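Local coordinates for Two-component system sensor histidine kinase (Bacteroides thetaiotaomicron, PDB 3OTT), which probably senses saccharides outside the cell through this beta-propeller and beta-sandwich portion and passes the signal on as a histidine kinase, at residues 528-540 and 550-564. Sequence-based numbering, arbitrary orientation.
Sequences GLLWVGFHGGVMR and SISFGSFSNNEILSM
W531 sets its CB against the methyl CE of M564, 3.9 Å away, while its indole nitrogen turns off to D525. M564 lays SD over G533 CA, and the bend at its last torsion (chi3 64°) turns CE toward W531 CB and V538 CG1. At G533 the bare CA lies 3.7 Å from I561 CD1; a CB here would run into M564 SD. F534 takes the carbonyl of G537 over the centre of one ring face and meets S550 OG at the ring edge. H535 has E560 CA over one face, with E560 CG 3.3 Å from H535 NE2; the imidazole and carboxylate planes stand 50° apart. With an alanine in place of H535, E560 and the N558–N559 backbone would probably lose the ring they pack on, and the loop would be freer to shift. F534 to G537 form the type II turn joining strands 530-534 and 537-542. With 547-552 these belong to one four-stranded antiparallel propeller blade, and F553 to E560 cross to strand 561-567, the first of the next blade. G536 grips that crossover at two points: its N makes a weak bond to N559 O, and its O accepts F553 N at 3.2 Å, with the donor well above the carbonyl plane. The F553 ring lies over the G536–G537 peptide and turns its edge to V538 CG1, 3.8 Å from F553 CE2. V538 pairs with I551, whose N–H points almost straight at V538 O (3.0 Å, 172°), and V538 CG2 runs alongside I551 CG1. M539 pairs with S550, its far end turned to F509 and L513.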
ATOM      1  N   GLY B 528     -38.290 -15.933  15.821  1.00 29.54           N
ATOM      2  CA  GLY B 528     -39.033 -14.711  16.118  1.00 29.03           C
ATOM      3  C   GLY B 528     -39.001 -14.074  17.513  1.00 28.34           C
ATOM      4  O   GLY B 528     -39.912 -13.280  17.856  1.00 30.41           O
ATOM      5  N   LEU B 529     -38.005 -14.396  18.342  1.00 26.67           N
ATOM      6  CA  LEU B 529     -37.855 -13.734  19.662  1.00 24.27           C
ATOM      7  C   LEU B 529     -36.980 -12.533  19.483  1.00 22.71           C
ATOM      8  O   LEU B 529     -36.160 -12.533  18.586  1.00 22.83           O
ATOM      9  CB  LEU B 529     -37.316 -14.678  20.731  1.00 24.53           C
ATOM     10  CG  LEU B 529     -38.338 -15.791  21.023  1.00 26.23           C
ATOM     11  CD1 LEU B 529     -37.719 -17.146  21.162  1.00 24.39           C
ATOM     12  CD2 LEU B 529     -39.086 -15.456  22.235  1.00 26.85           C
ATOM     13  N   LEU B 530     -37.176 -11.488  20.284  1.00 22.52           N
ATOM     14  CA  LEU B 530     -36.333 -10.268  20.189  1.00 22.15           C
ATOM     15  C   LEU B 530     -35.211 -10.277  21.184  1.00 21.44           C
ATOM     16  O   LEU B 530     -35.408 -10.594  22.338  1.00 22.61           O
ATOM     17  CB  LEU B 530     -37.149  -9.023  20.476  1.00 22.59           C
ATOM     18  CG  LEU B 530     -37.857  -8.218  19.395  1.00 25.69           C
ATOM     19  CD1 LEU B 530     -38.245  -9.086  18.279  1.00 29.00           C
ATOM     20  CD2 LEU B 530     -39.079  -7.551  19.975  1.00 25.89           C
ATOM     21  N   TRP B 531     -34.054  -9.808  20.770  1.00 21.05           N
ATOM     22  CA  TRP B 531     -32.919  -9.685  21.664  1.00 19.52           C
ATOM     23  C   TRP B 531     -32.544  -8.211  21.792  1.00 19.76           C
ATOM     24  O   TRP B 531     -32.302  -7.520  20.757  1.00 19.00           O
ATOM     25  CB  TRP B 531     -31.755 -10.536  21.128  1.00 18.80           C
ATOM     26  CG  TRP B 531     -32.059 -12.017  21.211  1.00 17.99           C
ATOM     27  CD1 TRP B 531     -32.776 -12.733  20.344  1.00 19.61           C
ATOM     28  CD2 TRP B 531     -31.689 -12.911  22.269  1.00 20.06           C
ATOM     29  NE1 TRP B 531     -32.870 -14.058  20.754  1.00 22.82           N
ATOM     30  CE2 TRP B 531     -32.212 -14.185  21.945  1.00 23.31           C
ATOM     31  CE3 TRP B 531     -30.956 -12.755  23.465  1.00 18.06           C
ATOM     32  CZ2 TRP B 531     -31.996 -15.322  22.747  1.00 24.55           C
ATOM     33  CZ3 TRP B 531     -30.753 -13.859  24.264  1.00 20.62           C
ATOM     34  CH2 TRP B 531     -31.268 -15.138  23.906  1.00 22.57           C
ATOM     35  N   VAL B 532     -32.524  -7.724  23.043  1.00 19.10           N
ATOM     36  CA  VAL B 532     -32.116  -6.358  23.356  1.00 17.88           C
ATOM     37  C   VAL B 532     -30.768  -6.340  24.115  1.00 19.31           C
ATOM     38  O   VAL B 532     -30.549  -7.071  25.091  1.00 20.20           O
ATOM     39  CB  VAL B 532     -33.200  -5.590  24.182  1.00 19.01           C
ATOM     40  CG1 VAL B 532     -32.832  -4.040  24.321  1.00 15.93           C
ATOM     41  CG2 VAL B 532     -34.599  -5.702  23.537  1.00 15.44           C
ATOM     42  N   GLY B 533     -29.853  -5.500  23.665  1.00 19.13           N
ATOM     43  CA  GLY B 533     -28.545  -5.435  24.277  1.00 19.80           C
ATOM     44  C   GLY B 533     -28.518  -4.184  25.107  1.00 21.32           C
ATOM     45  O   GLY B 533     -29.065  -3.135  24.703  1.00 21.30           O
ATOM     46  N   PHE B 534     -27.932  -4.313  26.288  1.00 21.93           N
ATOM     47  CA  PHE B 534     -27.624  -3.193  27.133  1.00 22.99           C
ATOM     48  C   PHE B 534     -26.256  -3.432  27.792  1.00 25.37           C
ATOM     49  O   PHE B 534     -25.614  -4.505  27.619  1.00 25.83           O
ATOM     50  CB  PHE B 534     -28.728  -2.978  28.197  1.00 23.08           C
ATOM     51  CG  PHE B 534     -29.093  -4.219  28.988  1.00 21.64           C
ATOM     52  CD1 PHE B 534     -28.390  -4.565  30.138  1.00 23.61           C
ATOM     53  CD2 PHE B 534     -30.181  -5.010  28.612  1.00 19.46           C
ATOM     54  CE1 PHE B 534     -28.733  -5.699  30.897  1.00 21.83           C
ATOM     55  CE2 PHE B 534     -30.558  -6.147  29.373  1.00 18.60           C
ATOM     56  CZ  PHE B 534     -29.819  -6.497  30.492  1.00 20.40           C
ATOM     57  N   HIS B 535     -25.824  -2.447  28.565  1.00 26.30           N
ATOM     58  CA  HIS B 535     -24.558  -2.526  29.277  1.00 27.86           C
ATOM     59  C   HIS B 535     -24.489  -3.725  30.187  1.00 27.53           C
ATOM     60  O   HIS B 535     -25.120  -3.732  31.228  1.00 28.50           O
ATOM     61  CB  HIS B 535     -24.239  -1.203  30.031  1.00 28.12           C
ATOM     62  CG  HIS B 535     -23.632  -0.165  29.143  1.00 34.08           C
ATOM     63  ND1 HIS B 535     -24.319   0.397  28.078  1.00 40.24           N
ATOM     64  CD2 HIS B 535     -22.388   0.371  29.112  1.00 39.40           C
ATOM     65  CE1 HIS B 535     -23.531   1.251  27.447  1.00 43.27           C
ATOM     66  NE2 HIS B 535     -22.359   1.267  28.066  1.00 43.88           N
ATOM     67  N   GLY B 536     -23.680  -4.711  29.781  1.00 26.84           N
ATOM     68  CA  GLY B 536     -23.393  -5.887  30.578  1.00 26.81           C
ATOM     69  C   GLY B 536     -24.516  -6.893  30.735  1.00 26.60           C
ATOM     70  O   GLY B 536     -24.637  -7.535  31.793  1.00 28.71           O
ATOM     71  N   GLY B 537     -25.335  -7.029  29.701  1.00 24.59           N
ATOM     72  CA  GLY B 537     -26.379  -8.035  29.664  1.00 23.99           C
ATOM     73  C   GLY B 537     -27.282  -7.930  28.433  1.00 23.10           C
ATOM     74  O   GLY B 537     -27.165  -6.984  27.592  1.00 20.68           O
ATOM     75  N   VAL B 538     -28.134  -8.944  28.280  1.00 22.12           N
ATOM     76  CA  VAL B 538     -29.123  -8.926  27.207  1.00 21.48           C
ATOM     77  C   VAL B 538     -30.475  -9.342  27.766  1.00 21.10           C
ATOM     78  O   VAL B 538     -30.556  -9.935  28.814  1.00 21.53           O
ATOM     79  CB  VAL B 538     -28.765  -9.905  26.007  1.00 20.91           C
ATOM     80  CG1 VAL B 538     -27.369  -9.679  25.503  1.00 20.53           C
ATOM     81  CG2 VAL B 538     -28.935 -11.349  26.433  1.00 20.97           C
ATOM     82  N   MET B 539     -31.520  -9.054  27.014  1.00 20.63           N
ATOM     83  CA  MET B 539     -32.869  -9.372  27.394  1.00 21.10           C
ATOM     84  C   MET B 539     -33.524 -10.051  26.184  1.00 21.95           C
ATOM     85  O   MET B 539     -33.450  -9.509  25.032  1.00 21.25           O
ATOM     86  CB  MET B 539     -33.646  -8.083  27.705  1.00 20.75           C
ATOM     87  CG  MET B 539     -35.164  -8.273  27.861  1.00 21.62           C
ATOM     88  SD  MET B 539     -36.001  -6.927  28.817  1.00 31.30           S
ATOM     89  CE  MET B 539     -36.817  -6.260  27.495  1.00 27.75           C
ATOM     90  N   ARG B 540     -34.174 -11.187  26.446  1.00 20.02           N
ATOM     91  CA  ARG B 540     -34.913 -11.901  25.416  1.00 19.98           C
ATOM     92  C   ARG B 540     -36.399 -11.637  25.592  1.00 19.08           C
ATOM     93  O   ARG B 540     -36.929 -11.852  26.642  1.00 19.95           O
ATOM     94  CB  ARG B 540     -34.632 -13.400  25.501  1.00 18.92           C
ATOM     95  CG  ARG B 540     -35.279 -14.177  24.373  1.00 22.19           C
ATOM     96  CD  ARG B 540     -35.042 -15.696  24.465  1.00 15.84           C
ATOM     97  NE  ARG B 540     -35.702 -16.180  25.671  1.00 22.35           N
ATOM     98  CZ  ARG B 540     -35.486 -17.356  26.259  1.00 22.19           C
ATOM     99  NH1 ARG B 540     -34.607 -18.237  25.796  1.00 23.37           N
ATOM    100  NH2 ARG B 540     -36.145 -17.637  27.339  1.00 24.51           N
ATOM    101  N   SER B 550     -34.084 -11.978  31.232  1.00 29.36           N
ATOM    102  CA  SER B 550     -32.954 -11.115  31.162  1.00 30.45           C
ATOM    103  C   SER B 550     -31.791 -11.747  31.891  1.00 31.03           C
ATOM    104  O   SER B 550     -31.993 -12.448  32.867  1.00 31.07           O
ATOM    105  CB  SER B 550     -33.358  -9.791  31.833  1.00 31.00           C
ATOM    106  OG  SER B 550     -32.375  -8.872  31.522  1.00 34.79           O
ATOM    107  N   ILE B 551     -30.573 -11.533  31.397  1.00 31.85           N
ATOM    108  CA  ILE B 551     -29.370 -12.027  32.079  1.00 32.57           C
ATOM    109  C   ILE B 551     -28.310 -10.957  32.060  1.00 33.12           C
ATOM    110  O   ILE B 551     -28.352 -10.037  31.257  1.00 32.24           O
ATOM    111  CB  ILE B 551     -28.740 -13.267  31.383  1.00 33.16           C
ATOM    112  CG1 ILE B 551     -28.598 -13.015  29.887  1.00 32.02           C
ATOM    113  CG2 ILE B 551     -29.529 -14.547  31.690  1.00 33.61           C
ATOM    114  CD1 ILE B 551     -27.429 -13.678  29.287  1.00 32.07           C
ATOM    115  N   SER B 552     -27.339 -11.080  32.945  1.00 34.92           N
ATOM    116  CA  SER B 552     -26.182 -10.206  32.882  1.00 36.22           C
ATOM    117  C   SER B 552     -25.004 -11.118  32.761  1.00 36.91           C
ATOM    118  O   SER B 552     -25.022 -12.238  33.237  1.00 37.34           O
ATOM    119  CB  SER B 552     -26.071  -9.317  34.124  1.00 36.47           C
ATOM    120  OG  SER B 552     -25.701 -10.100  35.231  1.00 39.93           O
ATOM    121  N   PHE B 553     -23.973 -10.662  32.092  1.00 38.01           N
ATOM    122  CA  PHE B 553     -22.889 -11.557  31.860  1.00 40.94           C
ATOM    123  C   PHE B 553     -21.590 -10.835  32.064  1.00 44.04           C
ATOM    124  O   PHE B 553     -21.444  -9.666  31.704  1.00 43.36           O
ATOM    125  CB  PHE B 553     -22.974 -12.185  30.458  1.00 39.29           C
ATOM    126  CG  PHE B 553     -23.060 -11.189  29.356  1.00 36.25           C
ATOM    127  CD1 PHE B 553     -21.932 -10.450  28.969  1.00 34.16           C
ATOM    128  CD2 PHE B 553     -24.257 -10.970  28.706  1.00 33.41           C
ATOM    129  CE1 PHE B 553     -21.997  -9.508  27.964  1.00 31.67           C
ATOM    130  CE2 PHE B 553     -24.325 -10.030  27.683  1.00 31.92           C
ATOM    131  CZ  PHE B 553     -23.187  -9.294  27.315  1.00 30.75           C
ATOM    132  N   GLY B 554     -20.669 -11.553  32.687  1.00 48.56           N
ATOM    133  CA  GLY B 554     -19.279 -11.136  32.798  1.00 53.30           C
ATOM    134  C   GLY B 554     -19.003 -10.096  33.850  1.00 56.64           C
ATOM    135  O   GLY B 554     -19.618 -10.075  34.923  1.00 57.13           O
ATOM    136  N   SER B 555     -18.020  -9.271  33.523  1.00 59.49           N
ATOM    137  CA  SER B 555     -17.811  -7.968  34.128  1.00 62.45           C
ATOM    138  C   SER B 555     -17.103  -7.118  33.043  1.00 63.75           C
ATOM    139  O   SER B 555     -16.631  -7.676  32.036  1.00 64.39           O
ATOM    140  CB  SER B 555     -16.984  -8.106  35.401  1.00 63.75           C
ATOM    141  OG  SER B 555     -17.734  -8.793  36.384  1.00 64.24           O
ATOM    142  N   PHE B 556     -17.066  -5.792  33.187  1.00 65.30           N
ATOM    143  CA  PHE B 556     -17.772  -5.061  34.236  1.00 66.97           C
ATOM    144  C   PHE B 556     -19.309  -5.020  33.979  1.00 66.04           C
ATOM    145  O   PHE B 556     -19.816  -5.550  32.962  1.00 65.24           O
ATOM    146  CB  PHE B 556     -17.165  -3.642  34.361  1.00 67.94           C
ATOM    147  CG  PHE B 556     -15.671  -3.626  34.718  1.00 71.79           C
ATOM    148  CD1 PHE B 556     -15.221  -4.087  35.979  1.00 74.58           C
ATOM    149  CD2 PHE B 556     -14.722  -3.122  33.806  1.00 73.94           C
ATOM    150  CE1 PHE B 556     -13.840  -4.068  36.329  1.00 77.24           C
ATOM    151  CE2 PHE B 556     -13.334  -3.090  34.136  1.00 76.21           C
ATOM    152  CZ  PHE B 556     -12.894  -3.567  35.410  1.00 77.97           C
ATOM    153  N   SER B 557     -20.041  -4.424  34.924  1.00 65.93           N
ATOM    154  CA  SER B 557     -21.471  -4.122  34.767  1.00 64.46           C
ATOM    155  C   SER B 557     -21.678  -3.092  33.632  1.00 62.91           C
ATOM    156  O   SER B 557     -22.625  -3.195  32.830  1.00 61.74           O
ATOM    157  CB  SER B 557     -22.036  -3.613  36.106  1.00 65.45           C
ATOM    158  OG  SER B 557     -23.080  -2.666  35.947  1.00 65.04           O
ATOM    159  N   ASN B 558     -20.773  -2.111  33.571  1.00 61.95           N
ATOM    160  CA  ASN B 558     -20.800  -1.070  32.541  1.00 59.88           C
ATOM    161  C   ASN B 558     -19.790  -1.493  31.462  1.00 57.93           C
ATOM    162  O   ASN B 558     -18.623  -1.056  31.469  1.00 59.07           O
ATOM    163  CB  ASN B 558     -20.497   0.319  33.164  1.00 61.24           C
ATOM    164  CG  ASN B 558     -21.458   0.679  34.369  1.00 63.43           C
ATOM    165  OD1 ASN B 558     -22.698   0.749  34.206  1.00 64.15           O
ATOM    166  ND2 ASN B 558     -20.870   0.916  35.563  1.00 63.57           N
ATOM    167  N   ASN B 559     -20.255  -2.396  30.581  1.00 54.21           N
ATOM    168  CA  ASN B 559     -19.451  -3.093  29.570  1.00 50.24           C
ATOM    169  C   ASN B 559     -20.221  -3.098  28.250  1.00 46.02           C
ATOM    170  O   ASN B 559     -21.172  -3.841  28.088  1.00 46.01           O
ATOM    171  CB  ASN B 559     -19.159  -4.528  30.030  1.00 51.24           C
ATOM    172  CG  ASN B 559     -18.637  -5.412  28.906  1.00 51.78           C
ATOM    173  OD1 ASN B 559     -17.842  -4.959  28.081  1.00 54.70           O
ATOM    174  ND2 ASN B 559     -19.079  -6.679  28.865  1.00 49.12           N
ATOM    175  N   GLU B 560     -19.795  -2.269  27.315  1.00 41.86           N
ATOM    176  CA  GLU B 560     -20.583  -1.921  26.158  1.00 38.17           C
ATOM    177  C   GLU B 560     -20.701  -3.003  25.093  1.00 34.45           C
ATOM    178  O   GLU B 560     -19.742  -3.636  24.709  1.00 33.64           O
ATOM    179  CB  GLU B 560     -19.999  -0.691  25.494  1.00 39.54           C
ATOM    180  CG  GLU B 560     -19.606   0.481  26.430  1.00 46.06           C
ATOM    181  CD  GLU B 560     -18.894   1.609  25.659  1.00 52.74           C
ATOM    182  OE1 GLU B 560     -18.902   1.565  24.391  1.00 53.31           O
ATOM    183  OE2 GLU B 560     -18.336   2.531  26.319  1.00 55.78           O
ATOM    184  N   ILE B 561     -21.897  -3.168  24.583  1.00 30.94           N
ATOM    185  CA  ILE B 561     -22.139  -4.094  23.473  1.00 29.15           C
ATOM    186  C   ILE B 561     -21.913  -3.380  22.140  1.00 27.05           C
ATOM    187  O   ILE B 561     -22.508  -2.321  21.902  1.00 25.27           O
ATOM    188  CB  ILE B 561     -23.570  -4.667  23.529  1.00 29.02           C
ATOM    189  CG1 ILE B 561     -23.728  -5.554  24.786  1.00 29.60           C
ATOM    190  CG2 ILE B 561     -23.862  -5.424  22.297  1.00 27.66           C
ATOM    191  CD1 ILE B 561     -24.984  -6.368  24.810  1.00 29.81           C
ATOM    192  N   LEU B 562     -21.049  -3.949  21.299  1.00 25.54           N
ATOM    193  CA  LEU B 562     -20.677  -3.315  20.024  1.00 25.85           C
ATOM    194  C   LEU B 562     -21.502  -3.869  18.827  1.00 25.79           C
ATOM    195  O   LEU B 562     -21.890  -3.113  17.940  1.00 26.10           O
ATOM    196  CB  LEU B 562     -19.155  -3.391  19.761  1.00 25.61           C
ATOM    197  CG  LEU B 562     -18.042  -2.810  20.684  1.00 27.67           C
ATOM    198  CD1 LEU B 562     -16.587  -3.041  20.081  1.00 25.34           C
ATOM    199  CD2 LEU B 562     -18.227  -1.308  21.100  1.00 23.85           C
ATOM    200  N   SER B 563     -21.779  -5.175  18.845  1.00 24.70           N
ATOM    201  CA  SER B 563     -22.481  -5.862  17.809  1.00 24.60           C
ATOM    202  C   SER B 563     -23.064  -7.161  18.362  1.00 25.08           C
ATOM    203  O   SER B 563     -22.493  -7.766  19.282  1.00 26.00           O
ATOM    204  CB  SER B 563     -21.538  -6.191  16.645  1.00 24.90           C
ATOM    205  OG  SER B 563     -22.307  -6.589  15.496  1.00 27.27           O
ATOM    206  N   MET B 564     -24.191  -7.600  17.812  1.00 24.60           N
ATOM    207  CA  MET B 564     -24.805  -8.900  18.218  1.00 25.30           C
ATOM    208  C   MET B 564     -25.308  -9.587  16.969  1.00 25.60           C
ATOM    209  O   MET B 564     -25.935  -8.932  16.131  1.00 23.89           O
ATOM    210  CB  MET B 564     -26.037  -8.678  19.092  1.00 25.67           C
ATOM    211  CG  MET B 564     -25.756  -8.200  20.505  1.00 28.54           C
ATOM    212  SD  MET B 564     -27.250  -7.811  21.440  1.00 30.62           S
ATOM    213  CE  MET B 564     -28.052  -9.361  21.556  1.00 29.10           C
TER